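Local coordinates for protein MJ1225 (Methanocaldococcus jannaschii, PDB 3KH5) that binds AMP and ADP through its CBS domains and is probably an archaeal counterpart of the nucleotide-sensing gamma subunit of AMPK, at residues Lys12-Val17 with Leu127-Thr132; Val17-Thr22 with Leu38-Ala43; Thr21-Ala26 with Ala80-Pro85; Arg166-Ala171 with Ile220-Met225. All blocks are in the same frame, centred on the assembly; numbering follows the deposited sequence.

Contact 1 (Lys12-Val17 with Leu127-Thr132). With ADP (adenosine-5'-diphosphate), chain B.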
loop_
_atom_site.group_PDB
_atom_site.type_symbol
_atom_site.label_atom_id
_atom_site.label_comp_id
_atom_site.label_asym_id
_atom_site.label_seq_id
_atom_site.Cartn_x
_atom_site.Cartn_y
_atom_site.Cartn_z
ATOM N N LYS A 12 -12.448 15.617 -2.904
ATOM C CA LYS A 12 -13.350 14.789 -2.132
ATOM C C LYS A 12 -13.116 14.963 -0.633
ATOM O O LYS A 12 -12.104 15.528 -0.201
ATOM C CB LYS A 12 -13.195 13.311 -2.524
ATOM C CG LYS A 12 -13.787 12.367 -1.472
ATOM C CD LYS A 12 -13.911 10.922 -1.868
ATOM C CE LYS A 12 -14.600 10.178 -0.714
ATOM N NZ LYS A 12 -14.962 8.783 -1.064
ATOM N N LYS A 13 -14.081 14.487 0.147
ATOM C CA LYS A 13 -13.913 14.300 1.578
ATOM C C LYS A 13 -12.915 13.173 1.839
ATOM O O LYS A 13 -12.918 12.147 1.153
ATOM C CB LYS A 13 -15.260 13.994 2.249
ATOM C CG LYS A 13 -16.036 12.779 1.694
ATOM C CD LYS A 13 -16.922 13.133 0.495
ATOM C CE LYS A 13 -18.151 13.933 0.911
ATOM N NZ LYS A 13 -18.808 14.593 -0.258
ATOM N N ILE A 14 -12.055 13.365 2.828
ATOM C CA ILE A 14 -11.092 12.329 3.145
ATOM C C ILE A 14 -11.717 11.355 4.127
ATOM O O ILE A 14 -12.254 11.755 5.163
ATOM C CB ILE A 14 -9.758 12.914 3.663
ATOM C CG1 ILE A 14 -9.161 13.883 2.629
ATOM C CG2 ILE A 14 -8.760 11.803 4.009
ATOM C CD1 ILE A 14 -9.130 13.355 1.177
ATOM N N VAL A 15 -11.668 10.076 3.767
ATOM C CA VAL A 15 -12.143 8.997 4.629
ATOM C C VAL A 15 -11.153 8.792 5.781
ATOM O O VAL A 15 -9.964 8.553 5.556
ATOM C CB VAL A 15 -12.357 7.681 3.832
ATOM C CG1 VAL A 15 -12.666 6.524 4.762
ATOM C CG2 VAL A 15 -13.478 7.850 2.813
ATOM N N THR A 16 -11.654 8.902 7.008
ATOM C CA THR A 16 -10.816 8.809 8.199
ATOM C C THR A 16 -11.393 7.845 9.226
ATOM O O THR A 16 -12.554 7.432 9.131
ATOM C CB THR A 16 -10.657 10.186 8.889
ATOM O OG1 THR A 16 -11.943 10.665 9.304
ATOM C CG2 THR A 16 -10.020 11.203 7.958
ATOM N N VAL A 17 -10.561 7.486 10.202
ATOM C CA VAL A 17 -11.017 6.841 11.438
ATOM C C VAL A 17 -10.522 7.628 12.670
ATOM O O VAL A 17 -9.762 8.592 12.534
ATOM C CB VAL A 17 -10.594 5.341 11.519
ATOM C CG1 VAL A 17 -11.180 4.545 10.355
ATOM C CG2 VAL A 17 -9.074 5.190 11.572
ATOM N N LEU A 127 -6.884 18.188 9.562
ATOM C CA LEU A 127 -6.901 17.592 8.232
ATOM C C LEU A 127 -7.636 18.486 7.235
ATOM O O LEU A 127 -8.781 18.879 7.467
ATOM C CB LEU A 127 -7.532 16.198 8.262
ATOM C CG LEU A 127 -7.488 15.422 6.941
ATOM C CD1 LEU A 127 -6.067 14.985 6.605
ATOM C CD2 LEU A 127 -8.409 14.222 7.003
ATOM N N ILE A 128 -6.960 18.802 6.134
ATOM C CA ILE A 128 -7.525 19.615 5.061
ATOM C C ILE A 128 -7.849 18.730 3.859
ATOM O O ILE A 128 -8.972 18.746 3.347
ATOM C CB ILE A 128 -6.555 20.775 4.663
ATOM C CG1 ILE A 128 -6.493 21.851 5.765
ATOM C CG2 ILE A 128 -6.946 21.402 3.317
ATOM C CD1 ILE A 128 -7.864 22.274 6.342
ATOM N N SER A 129 -6.855 17.955 3.431
ATOM C CA SER A 129 -6.986 17.044 2.300
ATOM C C SER A 129 -5.932 15.941 2.401
ATOM O O SER A 129 -5.436 15.642 3.489
ATOM C CB SER A 129 -6.834 17.811 0.981
ATOM O OG SER A 129 -7.255 17.017 -0.116
ATOM N N LEU A 130 -5.599 15.346 1.257
ATOM C CA LEU A 130 -4.574 14.314 1.150
ATOM C C LEU A 130 -4.103 14.251 -0.297
ATOM O O LEU A 130 -4.905 14.376 -1.225
ATOM C CB LEU A 130 -5.121 12.949 1.575
ATOM C CG LEU A 130 -4.141 11.769 1.548
ATOM C CD1 LEU A 130 -3.792 11.331 2.964
ATOM C CD2 LEU A 130 -4.771 10.615 0.796
ATOM N N ILE A 131 -2.799 14.067 -0.476
ATOM C CA ILE A 131 -2.198 13.899 -1.800
ATOM C C ILE A 131 -1.402 12.593 -1.836
ATOM O O ILE A 131 -0.747 12.230 -0.858
ATOM C CB ILE A 131 -1.294 15.112 -2.177
ATOM C CG1 ILE A 131 -0.800 15.031 -3.627
ATOM C CG2 ILE A 131 -0.118 15.262 -1.221
ATOM C CD1 ILE A 131 -1.637 15.823 -4.606
ATOM N N THR A 132 -1.472 11.887 -2.961
ATOM C CA THR A 132 -0.727 10.645 -3.136
ATOM C C THR A 132 0.108 10.774 -4.398
ATOM O O THR A 132 -0.063 11.727 -5.164
ATOM C CB THR A 132 -1.664 9.431 -3.291
ATOM O OG1 THR A 132 -2.351 9.513 -4.546
ATOM C CG2 THR A 132 -2.685 9.369 -2.155
HETATM P PB ADP B . -3.422 4.296 -1.237
HETATM O O1B ADP B . -4.874 4.042 -1.090
HETATM O O2B ADP B . -2.657 3.030 -1.907
HETATM O O3B ADP B . -2.677 4.503 0.164
HETATM P PA ADP B . -3.122 5.412 -3.755
HETATM O O1A ADP B . -3.839 4.222 -4.315
HETATM O O2A ADP B . -3.080 6.815 -4.607
HETATM O O3A ADP B . -3.084 5.593 -2.128
HETATM O "O5'" ADP B . -4.616 6.030 -3.423
HETATM C "C5'" ADP B . -5.869 5.656 -4.081
HETATM C "C4'" ADP B . -6.646 6.886 -4.641
HETATM O "O4'" ADP B . -7.737 7.349 -3.781
HETATM C "C3'" ADP B . -5.665 8.051 -4.798
HETATM O "O3'" ADP B . -5.817 8.659 -6.097
HETATM C "C2'" ADP B . -6.007 9.039 -3.686
HETATM O "O2'" ADP B . -6.166 10.323 -4.292
HETATM C "C1'" ADP B . -7.349 8.577 -3.085
HETATM N N9 ADP B . -7.371 8.287 -1.594
HETATM C C8 ADP B . -6.491 7.547 -0.912
HETATM N N7 ADP B . -6.842 7.503 0.376
HETATM C C5 ADP B . -7.958 8.213 0.523
HETATM C C6 ADP B . -8.777 8.522 1.609
HETATM N N6 ADP B . -8.490 8.070 2.828
HETATM N N1 ADP B . -9.866 9.289 1.408
HETATM C C2 ADP B . -10.161 9.750 0.198
HETATM N N3 ADP B . -9.400 9.471 -0.855
HETATM C C4 ADP B . -8.295 8.712 -0.728
#
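I14 lays its side chain against L127, S129 and L130 on one wall of an ADP site between the first two CBS repeats: the loop 12-17 belongs to CBS 1, the strand 127-132 to CBS 2. No hydrogen bond joins the two segments directly; apolar contacts and the shared nucleotide do. Among the apolar contacts, I14 CB meets L127 CD2 at 3.8 Å, the two side chains crossing at about a right angle. I14 CG1 stands beside the backbone N (chi1 -57°), and this sends the CG1-CD1 arm along the strand, past the backbone of S129, until CD1 stops 4.0 Å from L130 CB. The same L127 CD2 is met tip to tip by T16 CG2, at 3.6 Å. Near the start of the strand, I128 and S129 both face I120 in a classic beta bulge.

The polar contacts to the nucleotide come from V15 and T132. V15 reads the Watson-Crick edge of the adenine with its backbone: V15 N donates to N1 at 3.1 Å (159° at the hydrogen), and adenine N6 donates back to V15 O at 3.1 Å (165°). L130 CD2 lies near the imidazole part of the base, 3.8 Å from N7. At the phosphate end T132, the N-cap of helix 133-140, gives its hydroxyl to the nucleotide: T132 OG1 donates to O2A of the alpha-phosphate at 2.8 Å.

Contact 2 (Val17-Thr22 with Leu38-Ala43)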
loop_
_atom_site.group_PDB
_atom_site.type_symbol
_atom_site.label_atom_id
_atom_site.label_comp_id
_atom_site.label_asym_id
_atom_site.label_seq_id
_atom_site.Cartn_x
_atom_site.Cartn_y
_atom_site.Cartn_z
ATOM N N VAL A 17 -10.561 7.486 10.202
ATOM C CA VAL A 17 -11.017 6.841 11.438
ATOM C C VAL A 17 -10.522 7.628 12.670
ATOM O O VAL A 17 -9.762 8.592 12.534
ATOM C CB VAL A 17 -10.594 5.341 11.519
ATOM C CG1 VAL A 17 -11.180 4.545 10.355
ATOM C CG2 VAL A 17 -9.074 5.190 11.572
ATOM N N TYR A 18 -10.967 7.217 13.859
ATOM C CA TYR A 18 -10.562 7.842 15.129
ATOM C C TYR A 18 -9.651 6.913 15.912
ATOM O O TYR A 18 -9.624 5.714 15.635
ATOM C CB TYR A 18 -11.793 8.194 15.966
ATOM C CG TYR A 18 -12.825 8.914 15.155
ATOM C CD1 TYR A 18 -12.635 10.242 14.776
ATOM C CD2 TYR A 18 -13.972 8.259 14.719
ATOM C CE1 TYR A 18 -13.578 10.907 14.001
ATOM C CE2 TYR A 18 -14.922 8.912 13.948
ATOM C CZ TYR A 18 -14.719 10.236 13.592
ATOM O OH TYR A 18 -15.660 10.886 12.826
ATOM N N PRO A 19 -8.900 7.454 16.899
ATOM C CA PRO A 19 -7.998 6.600 17.676
ATOM C C PRO A 19 -8.726 5.462 18.384
ATOM O O PRO A 19 -8.143 4.393 18.586
ATOM C CB PRO A 19 -7.406 7.562 18.717
ATOM C CG PRO A 19 -7.517 8.898 18.096
ATOM C CD PRO A 19 -8.772 8.873 17.284
ATOM N N THR A 20 -9.986 5.690 18.743
ATOM C CA THR A 20 -10.778 4.683 19.452
ATOM C C THR A 20 -11.604 3.766 18.538
ATOM O O THR A 20 -12.255 2.835 19.020
ATOM C CB THR A 20 -11.687 5.319 20.527
ATOM O OG1 THR A 20 -12.419 6.408 19.954
ATOM C CG2 THR A 20 -10.859 5.831 21.698
ATOM N N THR A 21 -11.590 4.034 17.233
ATOM C CA THR A 21 -12.168 3.114 16.256
ATOM C C THR A 21 -11.405 1.790 16.368
ATOM O O THR A 21 -10.175 1.792 16.416
ATOM C CB THR A 21 -12.040 3.686 14.825
ATOM O OG1 THR A 21 -12.672 4.971 14.764
ATOM C CG2 THR A 21 -12.683 2.766 13.792
ATOM N N THR A 22 -12.124 0.670 16.443
ATOM C CA THR A 22 -11.472 -0.642 16.534
ATOM C C THR A 22 -10.734 -0.971 15.247
ATOM O O THR A 22 -11.091 -0.474 14.175
ATOM C CB THR A 22 -12.470 -1.797 16.812
ATOM O OG1 THR A 22 -13.389 -1.911 15.721
ATOM C CG2 THR A 22 -13.236 -1.574 18.106
ATOM N N LEU A 38 -5.705 5.300 5.604
ATOM C CA LEU A 38 -6.640 6.045 6.451
ATOM C C LEU A 38 -5.978 6.917 7.521
ATOM O O LEU A 38 -5.407 6.381 8.486
ATOM C CB LEU A 38 -7.639 5.092 7.126
ATOM C CG LEU A 38 -8.494 4.125 6.299
ATOM C CD1 LEU A 38 -9.334 3.250 7.220
ATOM C CD2 LEU A 38 -9.382 4.860 5.308
ATOM N N PRO A 39 -6.060 8.260 7.367
ATOM C CA PRO A 39 -5.673 9.168 8.448
ATOM C C PRO A 39 -6.499 8.911 9.696
ATOM O O PRO A 39 -7.702 8.637 9.612
ATOM C CB PRO A 39 -6.002 10.556 7.884
ATOM C CG PRO A 39 -5.921 10.392 6.420
ATOM C CD PRO A 39 -6.441 9.007 6.151
ATOM N N VAL A 40 -5.831 8.971 10.840
ATOM C CA VAL A 40 -6.489 8.865 12.123
ATOM C C VAL A 40 -6.543 10.283 12.693
ATOM O O VAL A 40 -5.518 10.966 12.806
ATOM C CB VAL A 40 -5.775 7.860 13.058
ATOM C CG1 VAL A 40 -6.565 7.668 14.342
ATOM C CG2 VAL A 40 -5.594 6.510 12.358
ATOM N N VAL A 41 -7.755 10.733 13.002
ATOM C CA VAL A 41 -7.986 12.102 13.459
ATOM C C VAL A 41 -8.754 12.131 14.788
ATOM O O VAL A 41 -9.473 11.182 15.109
ATOM C CB VAL A 41 -8.758 12.939 12.395
ATOM C CG1 VAL A 41 -7.965 13.066 11.095
ATOM C CG2 VAL A 41 -10.169 12.385 12.146
ATOM N N ASN A 42 -8.607 13.209 15.558
ATOM C CA ASN A 42 -9.481 13.437 16.716
ATOM C C ASN A 42 -10.904 13.765 16.261
ATOM O O ASN A 42 -11.087 14.407 15.223
ATOM C CB ASN A 42 -8.962 14.583 17.580
ATOM C CG ASN A 42 -7.600 14.306 18.174
ATOM O OD1 ASN A 42 -6.755 15.198 18.254
ATOM N ND2 ASN A 42 -7.374 13.067 18.596
ATOM N N ALA A 43 -11.904 13.360 17.054
ATOM C CA ALA A 43 -13.321 13.471 16.620
ATOM C C ALA A 43 -14.083 14.833 16.603
ATOM O O ALA A 43 -14.879 15.046 15.684
ATOM C CB ALA A 43 -14.171 12.407 17.354
#
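V17 and V40 pair their backbones in a single beta bridge, which fastens the loop leading into helix 23-33 to strand 37-41 of the first CBS repeat. The bridge is closed by V17 N to P39 O (3.1 Å) and V41 N to V17 O (3.0 Å), both nearly straight at the hydrogen.

The side chains of V17 and V40 cross obliquely, V17 CG2 against V40 CG2 at 3.8 Å. The other V17 methyl, CG1, goes to L38 CD1, and there the side chains meet at about a right angle. V40 CG1 is anti to its own backbone N (chi1 -174°) and is thereby carried under the Y18-P19 peptide, 3.5 Å from P19 N, with the proline ring slanting across it. Y18 starts off pointing away from the strand, but its ring swings back: the CD1 edge lies near V41 O, which is close to the ring plane, while A43 CB sits against CD1 and CE1. With an alanine in place of Y18 the ring would be gone, and A43 CB and the V41 carbonyl would probably be left without the group that packs on them.

Y18 to T21 form a type I turn, closed by T21 N to Y18 O. The T21 side chain also turns back on it, its OG1 accepting from Y18 N at 3.0 Å.

Contact 3 (Thr21-Ala26 with Ala80-Pro85)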
loop_
_atom_site.group_PDB
_atom_site.type_symbol
_atom_site.label_atom_id
_atom_site.label_comp_id
_atom_site.label_asym_id
_atom_site.label_seq_id
_atom_site.Cartn_x
_atom_site.Cartn_y
_atom_site.Cartn_z
ATOM N N THR A 21 -11.590 4.034 17.233
ATOM C CA THR A 21 -12.168 3.114 16.256
ATOM C C THR A 21 -11.405 1.790 16.368
ATOM O O THR A 21 -10.175 1.792 16.416
ATOM C CB THR A 21 -12.040 3.686 14.825
ATOM O OG1 THR A 21 -12.672 4.971 14.764
ATOM C CG2 THR A 21 -12.683 2.766 13.792
ATOM N N THR A 22 -12.124 0.670 16.443
ATOM C CA THR A 22 -11.472 -0.642 16.534
ATOM C C THR A 22 -10.734 -0.971 15.247
ATOM O O THR A 22 -11.091 -0.474 14.175
ATOM C CB THR A 22 -12.470 -1.797 16.812
ATOM O OG1 THR A 22 -13.389 -1.911 15.721
ATOM C CG2 THR A 22 -13.236 -1.574 18.106
ATOM N N ILE A 23 -9.711 -1.815 15.356
ATOM C CA ILE A 23 -9.040 -2.392 14.189
ATOM C C ILE A 23 -10.052 -3.025 13.214
ATOM O O ILE A 23 -9.973 -2.789 12.002
ATOM C CB ILE A 23 -7.951 -3.421 14.612
ATOM C CG1 ILE A 23 -6.791 -2.709 15.324
ATOM C CG2 ILE A 23 -7.444 -4.219 13.402
ATOM C CD1 ILE A 23 -5.923 -3.614 16.201
ATOM N N ARG A 24 -10.999 -3.811 13.743
ATOM C CA ARG A 24 -12.052 -4.432 12.911
ATOM C C ARG A 24 -12.790 -3.383 12.078
ATOM O O ARG A 24 -12.921 -3.540 10.864
ATOM C CB ARG A 24 -13.065 -5.275 13.726
ATOM C CG ARG A 24 -14.134 -6.021 12.839
ATOM C CD ARG A 24 -15.243 -6.791 13.620
ATOM N NE ARG A 24 -16.318 -7.320 12.751
ATOM C CZ ARG A 24 -16.465 -8.601 12.394
ATOM N NH1 ARG A 24 -15.605 -9.528 12.803
ATOM N NH2 ARG A 24 -17.478 -8.956 11.608
ATOM N N LYS A 25 -13.260 -2.318 12.732
ATOM C CA LYS A 25 -14.003 -1.246 12.055
ATOM C C LYS A 25 -13.139 -0.492 11.040
ATOM O O LYS A 25 -13.630 -0.089 9.984
ATOM C CB LYS A 25 -14.618 -0.270 13.074
ATOM C CG LYS A 25 -15.497 0.850 12.481
ATOM C CD LYS A 25 -16.903 0.368 12.124
ATOM C CE LYS A 25 -17.745 1.482 11.499
ATOM N NZ LYS A 25 -19.096 0.997 11.081
ATOM N N ALA A 26 -11.861 -0.302 11.370
ATOM C CA ALA A 26 -10.901 0.309 10.448
ATOM C C ALA A 26 -10.747 -0.535 9.184
ATOM O O ALA A 26 -10.721 0.002 8.076
ATOM C CB ALA A 26 -9.552 0.509 11.130
ATOM N N ALA A 80 -10.637 -11.399 18.936
ATOM C CA ALA A 80 -10.595 -10.525 20.107
ATOM C C ALA A 80 -9.658 -9.334 19.883
ATOM O O ALA A 80 -9.984 -8.202 20.253
ATOM C CB ALA A 80 -10.183 -11.302 21.347
ATOM N N ALA A 81 -8.502 -9.604 19.274
ATOM C CA ALA A 81 -7.464 -8.596 19.051
ATOM C C ALA A 81 -7.955 -7.446 18.187
ATOM O O ALA A 81 -7.565 -6.296 18.395
ATOM C CB ALA A 81 -6.223 -9.232 18.435
ATOM N N ILE A 82 -8.818 -7.754 17.222
ATOM C CA ILE A 82 -9.347 -6.720 16.334
ATOM C C ILE A 82 -10.380 -5.811 16.996
ATOM O O ILE A 82 -10.827 -4.838 16.387
ATOM C CB ILE A 82 -9.890 -7.280 14.993
ATOM C CG1 ILE A 82 -10.984 -8.327 15.226
ATOM C CG2 ILE A 82 -8.739 -7.823 14.138
ATOM C CD1 ILE A 82 -11.706 -8.778 13.961
ATOM N N ASN A 83 -10.751 -6.121 18.238
ATOM C CA ASN A 83 -11.572 -5.209 19.036
ATOM C C ASN A 83 -10.758 -4.102 19.720
ATOM O O ASN A 83 -11.334 -3.153 20.263
ATOM C CB ASN A 83 -12.460 -5.971 20.035
ATOM C CG ASN A 83 -13.706 -6.566 19.380
ATOM O OD1 ASN A 83 -14.015 -6.283 18.219
ATOM N ND2 ASN A 83 -14.430 -7.392 20.129
ATOM N N GLU A 84 -9.430 -4.212 19.674
ATOM C CA GLU A 84 -8.536 -3.154 20.159
ATOM C C GLU A 84 -8.701 -1.878 19.334
ATOM O O GLU A 84 -8.953 -1.954 18.132
ATOM C CB GLU A 84 -7.070 -3.607 20.100
ATOM C CG GLU A 84 -6.703 -4.737 21.059
ATOM C CD GLU A 84 -6.438 -4.268 22.482
ATOM O OE1 GLU A 84 -6.277 -5.138 23.362
ATOM O OE2 GLU A 84 -6.383 -3.044 22.726
ATOM N N PRO A 85 -8.554 -0.703 19.976
ATOM C CA PRO A 85 -8.575 0.559 19.247
ATOM C C PRO A 85 -7.411 0.644 18.265
ATOM O O PRO A 85 -6.316 0.136 18.538
ATOM C CB PRO A 85 -8.433 1.612 20.351
ATOM C CG PRO A 85 -7.775 0.903 21.474
ATOM C CD PRO A 85 -8.300 -0.500 21.418
#
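I82 O takes the shortest polar bond here, 2.8 Å from R24 N, which approaches in the carbonyl plane on a lone pair. I23 N is also near this oxygen, but at a poor angle; its hydrogen goes instead to E84 O, 2.9 Å away and nearly in line with that carbonyl (173° at the oxygen). Two N-H groups of the first turn of helix 23-33, which have no carbonyl of their own helix to meet, are thus satisfied by the type I turn A81-E84. T22 serves as N-cap: its OG1, held between backbone N and carbonyl carbon (chi1 63°), accepts from K25 N at 3.0 Å. The chain before the helix is joined to the turn as well, by a single beta bridge of T22 with P85, where T22 CA points a C-H at E84 O.

The methyl of T22, CG2, comes within 3.3 Å of N83 O. I23 and I82 cross at about a right angle, CG2 to CG2 at 3.9 Å, and I23 CD1 reaches on towards A81 O and E84 CB. I82 CD1 lies 3.8 Å from both R24 CB and R24 CG and is also near the edge of the R24 guanidinium. E84 turns its carboxylate away, where OE1 is hydrogen-bonded to H74.

I23 and I82 both rest on F60 of helix 54-63, and I23 and E84 also touch L69 of helix 68-73, a residue that lines a bound AMP. The contact therefore pins the start of helix 23-33 to the turn after helix 78-81, against helices 54-63 and 68-73.

Contact 4 (Arg166-Ala171 with Ile220-Met225)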
loop_
_atom_site.group_PDB
_atom_site.type_symbol
_atom_site.label_atom_id
_atom_site.label_comp_id
_atom_site.label_asym_id
_atom_site.label_seq_id
_atom_site.Cartn_x
_atom_site.Cartn_y
_atom_site.Cartn_z
ATOM N N ARG A 166 3.938 -19.547 2.435
ATOM C CA ARG A 166 2.797 -19.304 3.312
ATOM C C ARG A 166 2.632 -17.789 3.513
ATOM O O ARG A 166 3.613 -17.038 3.456
ATOM C CB ARG A 166 2.986 -20.038 4.655
ATOM C CG ARG A 166 3.176 -21.592 4.557
ATOM C CD ARG A 166 3.631 -22.180 5.922
ATOM N NE ARG A 166 3.702 -23.653 5.983
ATOM C CZ ARG A 166 4.833 -24.366 5.980
ATOM N NH1 ARG A 166 6.016 -23.762 5.903
ATOM N NH2 ARG A 166 4.778 -25.695 6.046
ATOM N N LEU A 167 1.392 -17.352 3.727
ATOM C CA LEU A 167 1.071 -15.931 3.933
ATOM C C LEU A 167 1.875 -15.306 5.070
ATOM O O LEU A 167 2.325 -14.163 4.958
ATOM C CB LEU A 167 -0.437 -15.749 4.180
ATOM C CG LEU A 167 -1.030 -14.336 4.319
ATOM C CD1 LEU A 167 -2.508 -14.334 3.965
ATOM C CD2 LEU A 167 -0.829 -13.754 5.720
ATOM N N LYS A 168 2.049 -16.056 6.156
ATOM C CA LYS A 168 2.818 -15.590 7.305
ATOM C C LYS A 168 4.249 -15.158 6.936
ATOM O O LYS A 168 4.770 -14.204 7.515
ATOM C CB LYS A 168 2.812 -16.643 8.424
ATOM C CG LYS A 168 3.715 -17.849 8.185
ATOM C CD LYS A 168 3.233 -19.083 8.940
ATOM C CE LYS A 168 4.392 -20.006 9.306
ATOM N NZ LYS A 168 5.328 -20.296 8.165
ATOM N N ASP A 169 4.866 -15.841 5.965
ATOM C CA ASP A 169 6.251 -15.550 5.557
ATOM C C ASP A 169 6.331 -14.448 4.510
ATOM O O ASP A 169 7.241 -13.620 4.547
ATOM C CB ASP A 169 6.960 -16.811 5.043
ATOM C CG ASP A 169 7.073 -17.899 6.102
ATOM O OD1 ASP A 169 7.441 -17.593 7.259
ATOM O OD2 ASP A 169 6.798 -19.072 5.774
ATOM N N VAL A 170 5.390 -14.448 3.568
ATOM C CA VAL A 170 5.280 -13.356 2.607
ATOM C C VAL A 170 4.998 -12.034 3.328
ATOM O O VAL A 170 5.538 -10.996 2.947
ATOM C CB VAL A 170 4.200 -13.643 1.540
ATOM C CG1 VAL A 170 3.968 -12.428 0.643
ATOM C CG2 VAL A 170 4.605 -14.841 0.706
ATOM N N ALA A 171 4.166 -12.079 4.372
ATOM C CA ALA A 171 3.852 -10.897 5.185
ATOM C C ALA A 171 5.099 -10.279 5.816
ATOM O O ALA A 171 5.246 -9.052 5.868
ATOM C CB ALA A 171 2.835 -11.249 6.263
ATOM N N ILE A 220 -5.614 -19.100 8.211
ATOM C CA ILE A 220 -5.548 -17.870 7.420
ATOM C C ILE A 220 -4.104 -17.568 7.015
ATOM O O ILE A 220 -3.816 -17.403 5.820
ATOM C CB ILE A 220 -6.177 -16.650 8.150
ATOM C CG1 ILE A 220 -7.665 -16.908 8.430
ATOM C CG2 ILE A 220 -5.995 -15.368 7.317
ATOM C CD1 ILE A 220 -8.312 -15.896 9.376
ATOM N N THR A 221 -3.194 -17.513 7.986
ATOM C CA THR A 221 -1.798 -17.190 7.670
ATOM C C THR A 221 -0.985 -18.365 7.120
ATOM O O THR A 221 0.137 -18.167 6.645
ATOM C CB THR A 221 -1.048 -16.535 8.853
ATOM O OG1 THR A 221 -1.063 -17.410 9.991
ATOM C CG2 THR A 221 -1.671 -15.187 9.212
ATOM N N ASN A 222 -1.538 -19.576 7.171
ATOM C CA ASN A 222 -0.870 -20.735 6.571
ATOM C C ASN A 222 -1.152 -20.900 5.070
ATOM O O ASN A 222 -0.471 -21.674 4.389
ATOM C CB ASN A 222 -1.189 -22.024 7.344
ATOM C CG ASN A 222 -0.384 -22.153 8.632
ATOM O OD1 ASN A 222 0.799 -21.811 8.683
ATOM N ND2 ASN A 222 -1.027 -22.662 9.678
ATOM N N VAL A 223 -2.143 -20.160 4.568
ATOM C CA VAL A 223 -2.532 -20.178 3.151
ATOM C C VAL A 223 -1.330 -19.852 2.275
ATOM O O VAL A 223 -0.529 -18.983 2.624
ATOM C CB VAL A 223 -3.667 -19.153 2.868
ATOM C CG1 VAL A 223 -4.025 -19.112 1.379
ATOM C CG2 VAL A 223 -4.897 -19.496 3.670
ATOM N N ARG A 224 -1.201 -20.554 1.150
ATOM C CA ARG A 224 -0.077 -20.344 0.238
ATOM C C ARG A 224 -0.458 -19.381 -0.880
ATOM O O ARG A 224 -1.628 -19.290 -1.257
ATOM C CB ARG A 224 0.416 -21.679 -0.330
ATOM C CG ARG A 224 0.849 -22.658 0.751
ATOM C CD ARG A 224 1.439 -23.933 0.193
ATOM N NE ARG A 224 1.808 -24.850 1.272
ATOM C CZ ARG A 224 3.044 -25.026 1.739
ATOM N NH1 ARG A 224 4.069 -24.368 1.208
ATOM N NH2 ARG A 224 3.263 -25.879 2.729
ATOM N N MET A 225 0.543 -18.671 -1.398
ATOM C CA MET A 225 0.343 -17.629 -2.414
ATOM C C MET A 225 -0.465 -18.070 -3.628
ATOM O O MET A 225 -1.302 -17.315 -4.121
ATOM C CB MET A 225 1.685 -17.041 -2.864
ATOM C CG MET A 225 2.418 -16.246 -1.790
ATOM S SD MET A 225 1.406 -14.976 -0.989
ATOM C CE MET A 225 0.616 -15.907 0.332
HETATM O O HOH W 1 0.974 -24.152 5.009
#
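M225 folds back on the first turn of helix 167-177, in the third CBS repeat, and each atom beyond CB finds a partner there. CB leaves the backbone with CG beside its N (chi1 -67°). CG then rests on V170 CG2 at 3.6 Å; SD is equally close to that methyl and also touches V170 CG1. Bends at chi2 and chi3 turn the terminal CE under the helix start, 3.6 Å from L167 CA. A serine in place of M225 would probably leave V170 and L167 without the methionine's apolar cover and open a gap at the helix start.

The helix N-terminus is held by backbone bonds. L167 N donates to V223 O at 2.8 Å, nearly in line with the carbonyl, while K168 N meets T221 O in the carbonyl plane, on a lone pair. The L167 and T221 side chains cross at about a right angle, CD2 to CG2 at 3.9 Å.

R166, the N-cap residue, runs extended alongside N222 and R224. R224 NH2 lies over one face of its guanidinium, the planes 46° apart; this pairing of like charges is probably eased by water bridging R166 NE to N222 O and by G164 O, which accepts from R224 NH1.

L167, V170 and M225 all pack on F199, so the start of helix 167-177 and the chain leaving helix 218-222 share helix 196-203, with L167 also touching M61 of helix 54-63.

Contacts 1, 2 and 3 follow one continuous run of chain, residues 12-26, as it passes from the ADP site along strand 37-41 into helix 23-33. Contact 1 shares V17 with contact 2, their centres about 12 Å apart; contact 2 shares T21 and T22 with contact 3, their centres about 11 Å apart. Both lie nested within the long loop that contact 1 closes between CBS 1 and CBS 2. Contact 4 comes later, tying residues 166-171 of CBS 3 to residues 220-225, with its centre about 32 Å from that of contact 1 and across the chain's centre from it. Contacts 3 and 4 resemble each other: each docks a helix start on a turn after a short helix, consistent with the repeated CBS architecture.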